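Local coordinates for protein glucosamine-6-phosphate deaminase (Thermotoga maritima, PDB 1J5X) that belongs to the SIS-domain family of alpha/beta proteins and carries two parallel beta-sheets with helices packed around them in a single chain, at residues Gly61-Asn65 and Leu228-Lys233; Gly111-Leu117 and Ser139-Glu144; Arg129-Ile135 and Ser145-Phe151; Met220-Val226 and Trp305-Arg311. All blocks are in the same frame, centred on the assembly; numbering follows the deposited sequence.

Interaction 1: residues Gly61-Asn65 and Leu228-Lys233; sequences GSSYN and LESALK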
loop_
_atom_site.group_PDB
_atom_site.type_symbol
_atom_site.label_atom_id
_atom_site.label_comp_id
_atom_site.label_asym_id
_atom_site.label_seq_id
_atom_site.Cartn_x
_atom_site.Cartn_y
_atom_site.Cartn_z
ATOM N N GLY A 61 8.825 4.485 4.168
ATOM C CA GLY A 61 8.708 4.067 2.755
ATOM C C GLY A 61 7.414 3.308 2.510
ATOM O O GLY A 61 6.316 3.800 2.899
ATOM N N SER A 62 7.500 2.148 1.847
ATOM C CA SER A 62 6.274 1.342 1.632
ATOM C C SER A 62 5.556 1.064 2.929
ATOM O O SER A 62 4.309 0.938 2.923
ATOM C CB SER A 62 6.562 -0.040 0.989
ATOM O OG SER A 62 7.279 0.186 -0.182
ATOM N N SER A 63 6.304 0.932 4.040
ATOM C CA SER A 63 5.641 0.632 5.317
ATOM C C SER A 63 4.917 1.886 5.873
ATOM O O SER A 63 3.998 1.801 6.685
ATOM C CB SER A 63 6.632 0.091 6.332
ATOM O OG SER A 63 6.814 -1.329 6.173
ATOM N N TYR A 64 5.371 3.051 5.454
ATOM C CA TYR A 64 4.645 4.250 5.871
ATOM C C TYR A 64 3.404 4.272 5.014
ATOM O O TYR A 64 2.320 4.660 5.476
ATOM C CB TYR A 64 5.459 5.544 5.634
ATOM C CG TYR A 64 4.597 6.798 5.671
ATOM C CD1 TYR A 64 4.086 7.286 6.887
ATOM C CD2 TYR A 64 4.204 7.408 4.452
ATOM C CE1 TYR A 64 3.165 8.356 6.926
ATOM C CE2 TYR A 64 3.248 8.503 4.472
ATOM C CZ TYR A 64 2.740 8.936 5.719
ATOM O OH TYR A 64 1.716 9.879 5.772
ATOM N N ASN A 65 3.542 3.936 3.732
ATOM C CA ASN A 65 2.325 3.937 2.903
ATOM C C ASN A 65 1.291 2.944 3.406
ATOM O O ASN A 65 0.064 3.191 3.295
ATOM C CB ASN A 65 2.667 3.634 1.428
ATOM C CG ASN A 65 3.560 4.719 0.828
ATOM O OD1 ASN A 65 3.435 5.905 1.152
ATOM N ND2 ASN A 65 4.438 4.320 -0.068
ATOM N N LEU A 228 -0.204 6.208 -3.220
ATOM C CA LEU A 228 1.164 6.561 -2.824
ATOM C C LEU A 228 2.074 5.366 -2.983
ATOM O O LEU A 228 3.224 5.492 -3.491
ATOM C CB LEU A 228 1.257 6.993 -1.370
ATOM C CG LEU A 228 1.399 8.462 -1.053
ATOM C CD1 LEU A 228 1.778 8.485 0.458
ATOM C CD2 LEU A 228 2.476 9.247 -1.927
ATOM N N GLU A 229 1.588 4.202 -2.528
ATOM C CA GLU A 229 2.345 2.977 -2.633
ATOM C C GLU A 229 2.539 2.650 -4.148
ATOM O O GLU A 229 3.657 2.274 -4.564
ATOM C CB GLU A 229 1.613 1.810 -1.927
ATOM C CG GLU A 229 2.257 0.400 -2.085
ATOM C CD GLU A 229 3.693 0.267 -1.526
ATOM O OE1 GLU A 229 4.235 1.274 -1.011
ATOM O OE2 GLU A 229 4.235 -0.846 -1.611
ATOM N N SER A 230 1.504 2.884 -4.964
ATOM C CA SER A 230 1.647 2.581 -6.404
ATOM C C SER A 230 2.812 3.416 -7.022
ATOM O O SER A 230 3.676 2.899 -7.775
ATOM C CB SER A 230 0.366 2.914 -7.115
ATOM O OG SER A 230 -0.630 1.952 -6.731
ATOM N N ALA A 231 2.836 4.693 -6.713
ATOM C CA ALA A 231 3.903 5.530 -7.257
ATOM C C ALA A 231 5.255 5.043 -6.819
ATOM O O ALA A 231 6.203 4.985 -7.626
ATOM C CB ALA A 231 3.668 7.017 -6.849
ATOM N N LEU A 232 5.369 4.608 -5.571
ATOM C CA LEU A 232 6.666 4.179 -5.092
ATOM C C LEU A 232 7.128 2.909 -5.818
ATOM O O LEU A 232 8.345 2.714 -6.109
ATOM C CB LEU A 232 6.606 3.954 -3.562
ATOM C CG LEU A 232 7.883 3.375 -2.963
ATOM C CD1 LEU A 232 8.952 4.432 -3.188
ATOM C CD2 LEU A 232 7.793 3.113 -1.463
ATOM N N LYS A 233 6.186 2.004 -6.113
ATOM C CA LYS A 233 6.586 0.782 -6.834
ATOM C C LYS A 233 7.154 1.140 -8.196
ATOM O O LYS A 233 8.153 0.538 -8.622
ATOM C CB LYS A 233 5.389 -0.166 -7.041
ATOM C CG LYS A 233 4.587 -0.566 -5.800
ATOM C CD LYS A 233 5.348 -1.391 -4.773
ATOM C CE LYS A 233 6.333 -0.532 -3.882
ATOM N NZ LYS A 233 6.573 -1.181 -2.524
#
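N65, in the first turn of helix 62-78, lays its side-chain amide against helix 222-238, and the two ends of that amide meet very different partners. ND2 donates to E229 OE1 at 3.2 Å, nearly straight at 168°. The acceptor lies almost in the plane of the amide, and the N-H arrives nearly in line with the C-O bond of the carboxylate, although the amide and carboxylate planes are turned 64° apart. OD1 instead abuts L228, whose CD1 methyl lies 3.1 Å from it, with the two side chains crossing at about a right angle. S62 presses in one turn earlier. Its OG sits beside the backbone N (chi1 -55°), which brings it to 3.2 Å from L232 CD2, while its CB rests 3.3 Å from E229 OE1. The K233 NZ atom stands 2.8 Å from S62 OG and forms a salt bridge with E229 OE2, modelled unusually short at 2.5 Å from NZ to OE2; it also donates to M160 O. The negative charge of E229, near the start of helix 62-78, is probably eased by the helix end. G61, the N-cap, takes the backbone N-H of N65. The N-terminal turn of helix 62-78, which follows strand 54-59 as the helix of a beta-alpha step in the SIS alpha/beta fold, is thus met by helix 222-238, in a segment that begins 163 residues further along the chain.

Interaction 2: residues Gly111-Leu117 and Ser139-Glu144; sequences GNTTEVL and SRLAKE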
loop_
_atom_site.group_PDB
_atom_site.type_symbol
_atom_site.label_atom_id
_atom_site.label_comp_id
_atom_site.label_asym_id
_atom_site.label_seq_id
_atom_site.Cartn_x
_atom_site.Cartn_y
_atom_site.Cartn_z
ATOM N N GLY A 111 12.386 -5.702 10.110
ATOM C CA GLY A 111 12.369 -5.555 11.567
ATOM C C GLY A 111 13.623 -4.878 12.147
ATOM O O GLY A 111 13.764 -4.755 13.342
ATOM N N ASN A 112 14.504 -4.402 11.287
ATOM C CA ASN A 112 15.733 -3.808 11.798
ATOM C C ASN A 112 15.939 -2.344 11.350
ATOM O O ASN A 112 17.000 -1.745 11.592
ATOM C CB ASN A 112 16.933 -4.707 11.394
ATOM C CG ASN A 112 16.969 -6.012 12.191
ATOM O OD1 ASN A 112 16.640 -5.951 13.469
ATOM N ND2 ASN A 112 17.348 -7.080 11.641
ATOM N N THR A 113 14.895 -1.763 10.754
ATOM C CA THR A 113 14.932 -0.361 10.279
ATOM C C THR A 113 15.230 0.559 11.463
ATOM O O THR A 113 14.460 0.640 12.421
ATOM C CB THR A 113 13.579 0.004 9.616
ATOM O OG1 THR A 113 13.295 -0.989 8.626
ATOM C CG2 THR A 113 13.650 1.364 8.942
ATOM N N THR A 114 16.383 1.226 11.400
ATOM C CA THR A 114 16.812 2.056 12.522
ATOM C C THR A 114 15.782 3.062 13.024
ATOM O O THR A 114 15.547 3.155 14.225
ATOM C CB THR A 114 18.084 2.813 12.200
ATOM O OG1 THR A 114 19.093 1.910 11.672
ATOM C CG2 THR A 114 18.602 3.424 13.480
ATOM N N GLU A 115 15.179 3.785 12.091
ATOM C CA GLU A 115 14.179 4.790 12.465
ATOM C C GLU A 115 12.983 4.177 13.201
ATOM O O GLU A 115 12.431 4.789 14.100
ATOM C CB GLU A 115 13.740 5.503 11.193
ATOM C CG GLU A 115 14.805 6.431 10.662
ATOM C CD GLU A 115 14.531 6.765 9.216
ATOM O OE1 GLU A 115 13.532 7.509 8.988
ATOM O OE2 GLU A 115 15.240 6.275 8.301
ATOM N N VAL A 116 12.607 2.945 12.838
ATOM C CA VAL A 116 11.434 2.306 13.452
ATOM C C VAL A 116 11.797 1.863 14.844
ATOM O O VAL A 116 10.978 1.928 15.751
ATOM C CB VAL A 116 10.939 1.110 12.567
ATOM C CG1 VAL A 116 9.723 0.387 13.232
ATOM C CG2 VAL A 116 10.530 1.650 11.232
ATOM N N LEU A 117 13.053 1.376 15.019
ATOM C CA LEU A 117 13.486 0.973 16.341
ATOM C C LEU A 117 13.645 2.205 17.255
ATOM O O LEU A 117 13.350 2.175 18.468
ATOM C CB LEU A 117 14.825 0.187 16.237
ATOM C CG LEU A 117 14.522 -1.186 15.608
ATOM C CD1 LEU A 117 15.923 -1.852 15.286
ATOM C CD2 LEU A 117 13.701 -2.024 16.584
ATOM N N SER A 139 14.099 -10.426 14.450
ATOM C CA SER A 139 14.525 -9.030 14.308
ATOM C C SER A 139 14.388 -8.252 15.604
ATOM O O SER A 139 13.729 -8.661 16.542
ATOM C CB SER A 139 13.715 -8.301 13.209
ATOM O OG SER A 139 12.360 -8.204 13.643
ATOM N N ARG A 140 15.095 -7.134 15.648
ATOM C CA ARG A 140 15.042 -6.281 16.820
ATOM C C ARG A 140 13.564 -5.825 17.062
ATOM O O ARG A 140 13.138 -5.749 18.196
ATOM C CB ARG A 140 15.933 -5.055 16.612
ATOM C CG ARG A 140 17.446 -5.405 16.726
ATOM C CD ARG A 140 18.285 -4.158 16.771
ATOM N NE ARG A 140 17.706 -3.233 17.744
ATOM C CZ ARG A 140 18.136 -1.990 17.946
ATOM N NH1 ARG A 140 19.163 -1.525 17.244
ATOM N NH2 ARG A 140 17.515 -1.202 18.834
ATOM N N LEU A 141 12.823 -5.507 16.000
ATOM C CA LEU A 141 11.399 -5.097 16.262
ATOM C C LEU A 141 10.595 -6.245 16.900
ATOM O O LEU A 141 9.759 -6.041 17.804
ATOM C CB LEU A 141 10.748 -4.612 14.945
ATOM C CG LEU A 141 9.324 -3.976 15.148
ATOM C CD1 LEU A 141 9.473 -2.798 16.066
ATOM C CD2 LEU A 141 8.697 -3.534 13.816
ATOM N N ALA A 142 10.853 -7.483 16.461
ATOM C CA ALA A 142 10.149 -8.617 17.038
ATOM C C ALA A 142 10.510 -8.756 18.505
ATOM O O ALA A 142 9.668 -9.091 19.351
ATOM C CB ALA A 142 10.491 -9.958 16.274
ATOM N N LYS A 143 11.762 -8.451 18.816
ATOM C CA LYS A 143 12.229 -8.606 20.184
ATOM C C LYS A 143 12.054 -7.384 21.083
ATOM O O LYS A 143 11.985 -7.558 22.295
ATOM C CB LYS A 143 13.727 -9.013 20.161
ATOM C CG LYS A 143 13.966 -10.410 19.634
ATOM C CD LYS A 143 15.455 -10.633 19.201
ATOM C CE LYS A 143 15.759 -12.166 19.042
ATOM N NZ LYS A 143 17.097 -12.395 18.369
ATOM N N GLU A 144 11.923 -6.177 20.499
ATOM C CA GLU A 144 11.822 -4.925 21.297
ATOM C C GLU A 144 10.446 -4.268 21.401
ATOM O O GLU A 144 10.251 -3.363 22.226
ATOM C CB GLU A 144 12.834 -3.928 20.753
ATOM C CG GLU A 144 14.295 -4.331 21.132
ATOM C CD GLU A 144 15.350 -3.639 20.278
ATOM O OE1 GLU A 144 15.203 -2.429 20.011
ATOM O OE2 GLU A 144 16.359 -4.306 19.861
HETATM O O HOH W 1 13.396 -0.495 19.951
#
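The guanidinium of R140 has L117 CD1 over one face, the methyl 3.3 Å from NE and displaced toward the rim of the group, while its edge is filled by the carboxylate of E144. That grip is side-on and double: NE donates to E144 OE2 at 2.7 Å, somewhat out of plane, and NH2 donates to the syn lone pair of E144 OE1 at 2.9 Å, with OE1 in the guanidinium plane. A bend at chi3 (48°) turns the arginine head to E144, one turn further along the same helix, and the pairing fixes its rotation, so that it offers a flat surface to the leucine. The other flat group, the amide of N112, stands 45° from the guanidinium, and its OD1 accepts from R140 N at 2.9 Å, the donor tilted from the carbonyl plane. Next to it G111 O takes L141 N, also at 2.9 Å. Two successive N-H groups of the first helical turn are thereby satisfied from the loop 111-113. S139 OG, 3.4 Å from G111 CA, caps A142 N and also bonds E136 O. A water bridges L117 O and E144 OE1. V116 CG1 meets L141 CD2, which in turn packs on I133 of strand 128-134; helix 114-125, just before that strand, and helix 140-144, just after it, are thus clamped together, with K124 and N120 of the former binding E144 O.

Interaction 3: residues Arg129-Ile135 and Ser145-Phe151; sequences RTIGITI and SDLPLVF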
loop_
_atom_site.group_PDB
_atom_site.type_symbol
_atom_site.label_atom_id
_atom_site.label_comp_id
_atom_site.label_asym_id
_atom_site.label_seq_id
_atom_site.Cartn_x
_atom_site.Cartn_y
_atom_site.Cartn_z
ATOM N N ARG A 129 1.966 1.673 24.184
ATOM C CA ARG A 129 2.301 0.262 24.009
ATOM C C ARG A 129 2.491 0.038 22.493
ATOM O O ARG A 129 1.692 0.528 21.652
ATOM C CB ARG A 129 1.199 -0.624 24.562
ATOM C CG ARG A 129 1.556 -2.104 24.408
ATOM C CD ARG A 129 0.609 -3.033 25.107
ATOM N NE ARG A 129 0.547 -2.782 26.542
ATOM C CZ ARG A 129 0.062 -3.675 27.412
ATOM N NH1 ARG A 129 -0.390 -4.865 26.971
ATOM N NH2 ARG A 129 0.021 -3.394 28.718
ATOM N N THR A 130 3.554 -0.681 22.131
ATOM C CA THR A 130 3.852 -0.899 20.730
ATOM C C THR A 130 3.622 -2.286 20.189
ATOM O O THR A 130 3.921 -3.328 20.840
ATOM C CB THR A 130 5.331 -0.494 20.403
ATOM O OG1 THR A 130 6.230 -1.386 21.141
ATOM C CG2 THR A 130 5.611 0.955 20.858
ATOM N N ILE A 131 3.089 -2.317 18.967
ATOM C CA ILE A 131 2.857 -3.567 18.280
ATOM C C ILE A 131 3.886 -3.637 17.165
ATOM O O ILE A 131 3.957 -2.743 16.325
ATOM C CB ILE A 131 1.453 -3.637 17.673
ATOM C CG1 ILE A 131 0.404 -3.726 18.813
ATOM C CG2 ILE A 131 1.359 -4.842 16.739
ATOM C CD1 ILE A 131 -0.995 -3.288 18.301
ATOM N N GLY A 132 4.676 -4.729 17.140
ATOM C CA GLY A 132 5.712 -4.827 16.137
ATOM C C GLY A 132 5.339 -5.608 14.904
ATOM O O GLY A 132 5.398 -6.829 14.902
ATOM N N ILE A 133 5.027 -4.924 13.805
ATOM C CA ILE A 133 4.656 -5.657 12.599
ATOM C C ILE A 133 5.916 -5.906 11.768
ATOM O O ILE A 133 6.517 -4.949 11.285
ATOM C CB ILE A 133 3.692 -4.833 11.762
ATOM C CG1 ILE A 133 2.434 -4.514 12.590
ATOM C CG2 ILE A 133 3.351 -5.540 10.420
ATOM C CD1 ILE A 133 1.541 -5.718 12.899
ATOM N N THR A 134 6.260 -7.182 11.527
ATOM C CA THR A 134 7.471 -7.459 10.743
ATOM C C THR A 134 7.329 -8.878 10.171
ATOM O O THR A 134 6.445 -9.628 10.601
ATOM C CB THR A 134 8.725 -7.455 11.706
ATOM O OG1 THR A 134 9.912 -7.795 10.969
ATOM C CG2 THR A 134 8.544 -8.371 12.787
ATOM N N ILE A 135 8.160 -9.235 9.187
ATOM C CA ILE A 135 8.072 -10.621 8.704
ATOM C C ILE A 135 9.269 -11.411 9.248
ATOM O O ILE A 135 9.415 -12.586 8.947
ATOM C CB ILE A 135 8.055 -10.757 7.125
ATOM C CG1 ILE A 135 9.356 -10.290 6.478
ATOM C CG2 ILE A 135 6.908 -9.943 6.570
ATOM C CD1 ILE A 135 9.301 -10.447 4.983
ATOM N N SER A 145 9.510 -4.722 20.581
ATOM C CA SER A 145 8.173 -4.144 20.643
ATOM C C SER A 145 7.471 -4.832 21.808
ATOM O O SER A 145 7.871 -5.934 22.229
ATOM C CB SER A 145 7.428 -4.398 19.333
ATOM O OG SER A 145 7.278 -5.803 19.044
ATOM N N ASP A 146 6.432 -4.202 22.346
ATOM C CA ASP A 146 5.678 -4.788 23.428
ATOM C C ASP A 146 4.871 -6.010 23.005
ATOM O O ASP A 146 4.728 -6.964 23.781
ATOM C CB ASP A 146 4.690 -3.773 24.011
ATOM C CG ASP A 146 5.366 -2.650 24.751
ATOM O OD1 ASP A 146 6.287 -2.934 25.535
ATOM O OD2 ASP A 146 4.980 -1.476 24.571
ATOM N N LEU A 147 4.356 -5.987 21.772
ATOM C CA LEU A 147 3.480 -7.031 21.253
ATOM C C LEU A 147 3.901 -7.301 19.809
ATOM O O LEU A 147 3.452 -6.635 18.850
ATOM C CB LEU A 147 2.009 -6.530 21.272
ATOM C CG LEU A 147 1.366 -6.230 22.637
ATOM C CD1 LEU A 147 0.056 -5.469 22.458
ATOM C CD2 LEU A 147 1.112 -7.524 23.376
ATOM N N PRO A 148 4.820 -8.242 19.625
ATOM C CA PRO A 148 5.254 -8.537 18.266
ATOM C C PRO A 148 4.182 -9.276 17.493
ATOM O O PRO A 148 3.429 -10.048 18.060
ATOM C CB PRO A 148 6.517 -9.393 18.484
ATOM C CG PRO A 148 6.207 -10.070 19.803
ATOM C CD PRO A 148 5.641 -8.957 20.633
ATOM N N LEU A 149 4.109 -9.023 16.199
ATOM C CA LEU A 149 3.138 -9.681 15.342
ATOM C C LEU A 149 3.938 -10.005 14.106
ATOM O O LEU A 149 4.063 -9.186 13.196
ATOM C CB LEU A 149 1.980 -8.712 14.985
ATOM C CG LEU A 149 0.982 -9.246 13.945
ATOM C CD1 LEU A 149 0.634 -10.710 14.261
ATOM C CD2 LEU A 149 -0.284 -8.364 13.935
ATOM N N VAL A 150 4.534 -11.195 14.094
ATOM C CA VAL A 150 5.333 -11.597 12.983
ATOM C C VAL A 150 4.462 -12.272 11.916
ATOM O O VAL A 150 3.739 -13.230 12.209
ATOM C CB VAL A 150 6.428 -12.572 13.459
ATOM C CG1 VAL A 150 7.359 -12.863 12.285
ATOM C CG2 VAL A 150 7.215 -11.950 14.637
ATOM N N PHE A 151 4.538 -11.790 10.685
ATOM C CA PHE A 151 3.745 -12.345 9.589
ATOM C C PHE A 151 4.475 -13.463 8.905
ATOM O O PHE A 151 5.647 -13.311 8.557
ATOM C CB PHE A 151 3.423 -11.291 8.561
ATOM C CG PHE A 151 2.356 -10.361 9.026
ATOM C CD1 PHE A 151 2.613 -9.485 10.071
ATOM C CD2 PHE A 151 1.090 -10.451 8.485
ATOM C CE1 PHE A 151 1.622 -8.696 10.624
ATOM C CE2 PHE A 151 0.047 -9.647 9.019
ATOM C CZ PHE A 151 0.340 -8.775 10.108
#
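T130 and D146 exchange two bonds at the start of the strand pair. T130 N donates to D146 OD2 at 2.9 Å, on the anti side of the carboxylate, and D146 N returns a bond to T130 OG1 at 3.1 Å. That hydroxyl, set between the backbone N and the carbonyl carbon (chi1 64°), also bonds N120 OD1. Beyond it the backbone takes over: T130 O accepts L147 N, G132 N reaches L147 O at 2.8 Å, and G132 O accepts L149 N. T134 N to L149 O is weak at 3.4 Å, before T134 O takes F151 N. This is the parallel pairing of a beta-alpha-beta unit, strands 128-134 and 147-150 joined through helix 140-144, at one end of the five-stranded sheet. P148, without an N-H, occupies a position that needs none on this side. The backbones of R129, I131 and I133 bond strand 102-107 instead. I133 CD1 presses tightly on L149 CD2, at 3.4 Å, and I133 CG2 meets F151 CE1. T134 OG1 bonds R109 O, and S145 OG bonds L141 O.

Interaction 4: residues Met220-Val226 and Trp305-Arg311; sequences MSEFFGV and WKSAFLR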
loop_
_atom_site.group_PDB
_atom_site.type_symbol
_atom_site.label_atom_id
_atom_site.label_comp_id
_atom_site.label_asym_id
_atom_site.label_seq_id
_atom_site.Cartn_x
_atom_site.Cartn_y
_atom_site.Cartn_z
HETATM N N MSE A 220 -8.888 8.317 -3.493
HETATM C CA MSE A 220 -9.219 8.993 -2.247
HETATM C C MSE A 220 -9.092 8.101 -1.020
HETATM O O MSE A 220 -9.302 6.884 -1.107
HETATM C CB MSE A 220 -10.694 9.490 -2.264
HETATM C CG MSE A 220 -10.892 10.532 -3.362
HETATM SE SE MSE A 220 -12.832 11.050 -3.166
HETATM C CE MSE A 220 -12.817 12.787 -4.206
ATOM N N SER A 221 -8.802 8.752 0.113
ATOM C CA SER A 221 -8.732 8.100 1.409
ATOM C C SER A 221 -7.864 6.855 1.365
ATOM O O SER A 221 -6.698 6.983 1.027
ATOM C CB SER A 221 -10.161 7.751 1.866
ATOM O OG SER A 221 -10.951 8.921 1.818
ATOM N N GLU A 222 -8.387 5.684 1.752
ATOM C CA GLU A 222 -7.559 4.473 1.659
ATOM C C GLU A 222 -6.939 4.311 0.250
ATOM O O GLU A 222 -5.784 3.814 0.149
ATOM C CB GLU A 222 -8.339 3.195 1.915
ATOM C CG GLU A 222 -8.722 2.967 3.355
ATOM C CD GLU A 222 -10.082 3.705 3.722
ATOM O OE1 GLU A 222 -10.382 4.772 3.158
ATOM O OE2 GLU A 222 -10.804 3.232 4.625
ATOM N N PHE A 223 -7.677 4.707 -0.793
ATOM C CA PHE A 223 -7.144 4.560 -2.173
ATOM C C PHE A 223 -6.047 5.564 -2.510
ATOM O O PHE A 223 -5.350 5.399 -3.521
ATOM C CB PHE A 223 -8.272 4.623 -3.181
ATOM C CG PHE A 223 -9.226 3.441 -3.081
ATOM C CD1 PHE A 223 -8.981 2.383 -2.154
ATOM C CD2 PHE A 223 -10.363 3.419 -3.889
ATOM C CE1 PHE A 223 -9.845 1.295 -2.026
ATOM C CE2 PHE A 223 -11.263 2.353 -3.785
ATOM C CZ PHE A 223 -11.007 1.274 -2.849
ATOM N N PHE A 224 -5.938 6.629 -1.712
ATOM C CA PHE A 224 -4.816 7.582 -1.854
ATOM C C PHE A 224 -3.587 6.844 -1.307
ATOM O O PHE A 224 -2.517 6.909 -1.902
ATOM C CB PHE A 224 -5.013 8.849 -1.006
ATOM C CG PHE A 224 -3.805 9.733 -1.006
ATOM C CD1 PHE A 224 -3.329 10.266 -2.197
ATOM C CD2 PHE A 224 -3.090 9.929 0.176
ATOM C CE1 PHE A 224 -2.134 10.981 -2.240
ATOM C CE2 PHE A 224 -1.873 10.667 0.152
ATOM C CZ PHE A 224 -1.402 11.174 -1.062
ATOM N N GLY A 225 -3.725 6.173 -0.158
ATOM C CA GLY A 225 -2.598 5.399 0.370
ATOM C C GLY A 225 -2.159 4.348 -0.673
ATOM O O GLY A 225 -0.960 4.107 -0.897
ATOM N N VAL A 226 -3.151 3.710 -1.329
ATOM C CA VAL A 226 -2.839 2.702 -2.360
ATOM C C VAL A 226 -2.080 3.421 -3.484
ATOM O O VAL A 226 -1.160 2.842 -4.075
ATOM C CB VAL A 226 -4.145 2.104 -2.974
ATOM C CG1 VAL A 226 -3.843 1.333 -4.255
ATOM C CG2 VAL A 226 -4.817 1.164 -1.936
ATOM N N TRP A 305 -14.085 -0.042 0.022
ATOM C CA TRP A 305 -12.763 0.157 0.671
ATOM C C TRP A 305 -12.001 -1.125 0.956
ATOM O O TRP A 305 -10.768 -1.098 0.974
ATOM C CB TRP A 305 -12.903 0.925 1.990
ATOM C CG TRP A 305 -13.598 2.278 1.775
ATOM C CD1 TRP A 305 -14.799 2.684 2.319
ATOM C CD2 TRP A 305 -13.106 3.382 1.008
ATOM N NE1 TRP A 305 -15.080 3.989 1.943
ATOM C CE2 TRP A 305 -14.057 4.443 1.137
ATOM C CE3 TRP A 305 -11.964 3.592 0.214
ATOM C CZ2 TRP A 305 -13.883 5.699 0.508
ATOM C CZ3 TRP A 305 -11.806 4.842 -0.416
ATOM C CH2 TRP A 305 -12.771 5.886 -0.252
ATOM N N LYS A 306 -12.726 -2.219 1.198
ATOM C CA LYS A 306 -12.075 -3.502 1.486
ATOM C C LYS A 306 -11.153 -3.966 0.342
ATOM O O LYS A 306 -10.255 -4.771 0.572
ATOM C CB LYS A 306 -13.131 -4.611 1.739
ATOM C CG LYS A 306 -13.787 -4.560 3.149
ATOM C CD LYS A 306 -14.695 -5.830 3.329
ATOM C CE LYS A 306 -15.669 -5.648 4.536
ATOM N NZ LYS A 306 -16.492 -4.423 4.466
ATOM N N SER A 307 -11.386 -3.510 -0.887
ATOM C CA SER A 307 -10.534 -3.960 -1.997
ATOM C C SER A 307 -9.109 -3.322 -1.919
ATOM O O SER A 307 -8.274 -3.612 -2.772
ATOM C CB SER A 307 -11.162 -3.552 -3.360
ATOM O OG SER A 307 -11.293 -2.134 -3.413
ATOM N N ALA A 308 -8.874 -2.447 -0.954
ATOM C CA ALA A 308 -7.578 -1.769 -0.850
ATOM C C ALA A 308 -6.406 -2.735 -0.864
ATOM O O ALA A 308 -5.386 -2.407 -1.492
ATOM C CB ALA A 308 -7.508 -0.871 0.407
ATOM N N PHE A 309 -6.562 -3.916 -0.246
ATOM C CA PHE A 309 -5.443 -4.853 -0.187
ATOM C C PHE A 309 -5.041 -5.484 -1.544
ATOM O O PHE A 309 -3.971 -6.121 -1.671
ATOM C CB PHE A 309 -5.693 -5.905 0.872
ATOM C CG PHE A 309 -6.686 -6.961 0.457
ATOM C CD1 PHE A 309 -8.058 -6.755 0.673
ATOM C CD2 PHE A 309 -6.259 -8.149 -0.185
ATOM C CE1 PHE A 309 -8.977 -7.728 0.248
ATOM C CE2 PHE A 309 -7.154 -9.111 -0.603
ATOM C CZ PHE A 309 -8.535 -8.912 -0.393
ATOM N N LEU A 310 -5.884 -5.339 -2.561
ATOM C CA LEU A 310 -5.538 -5.825 -3.883
ATOM C C LEU A 310 -5.142 -4.670 -4.817
ATOM O O LEU A 310 -4.583 -4.897 -5.887
ATOM C CB LEU A 310 -6.744 -6.464 -4.540
ATOM C CG LEU A 310 -7.348 -7.751 -3.971
ATOM C CD1 LEU A 310 -8.654 -8.087 -4.751
ATOM C CD2 LEU A 310 -6.321 -8.897 -4.172
ATOM N N ARG A 311 -5.486 -3.428 -4.460
ATOM C CA ARG A 311 -5.326 -2.374 -5.442
ATOM C C ARG A 311 -3.962 -1.830 -5.819
ATOM O O ARG A 311 -3.896 -0.952 -6.679
ATOM C CB ARG A 311 -6.297 -1.212 -5.175
ATOM C CG ARG A 311 -7.807 -1.585 -5.570
ATOM C CD ARG A 311 -8.764 -0.568 -4.939
ATOM N NE ARG A 311 -10.158 -0.689 -5.433
ATOM C CZ ARG A 311 -10.648 0.037 -6.433
ATOM N NH1 ARG A 311 -9.873 0.940 -7.063
ATOM N NH2 ARG A 311 -11.953 -0.118 -6.794
#
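The ring of F223 is caught between W305 and R311, one over each face. Its first torsion keeps CG beside the backbone N, while chi2 of only -3° turns the ring so that both faces are offered to segment 305-311. W305 brings the edge of its six-membered ring onto one face, an edge-to-face pair with centroids 4.9 Å apart and planes at 61°. On the opposite face R311, extended from CG to NE, lays its guanidinium flat at 18°, centres 4.2 Å apart, and adds a CH-pi contact from CD. R311 NE donates to S307 OG at 2.7 Å, which helps hold the group in place. E222, bent at chi2, sets OE1 over the tryptophan, 3.5 Å from CE3; its OE2 pairs with R76. Further along, V226 CG1 meets R311 O at 3.3 Å and CG2 packs on A308. The result is a guanidinium-aromatic stack on one face of F223 and an edge-to-face aromatic pair on the other, at the N-terminal turn of helix 222-238, seating it against the loop before helix 313-326.

Interactions 1 and 4 draw on successive parts of helix 222-238, with centres about 12 Å apart: interaction 4 works at its first turn, interaction 1 further along. Interactions 2 and 3 belong to one region of the SIS domain, their centres about 9 Å apart, and touch through strand 128-134 and helix 140-144. The chemistry follows place. Interaction 4, buried near the chain centre, depends on aromatic and guanidinium stacking without hydrogen bonds between its segments. Interaction 1, partly buried, gathers a polar network around one carboxylate. Interaction 2 is mostly buried, with an exposed arginine, and mixes backbone bonds with leucine packing; interaction 3, at the sheet edge, is chiefly backbone pairing.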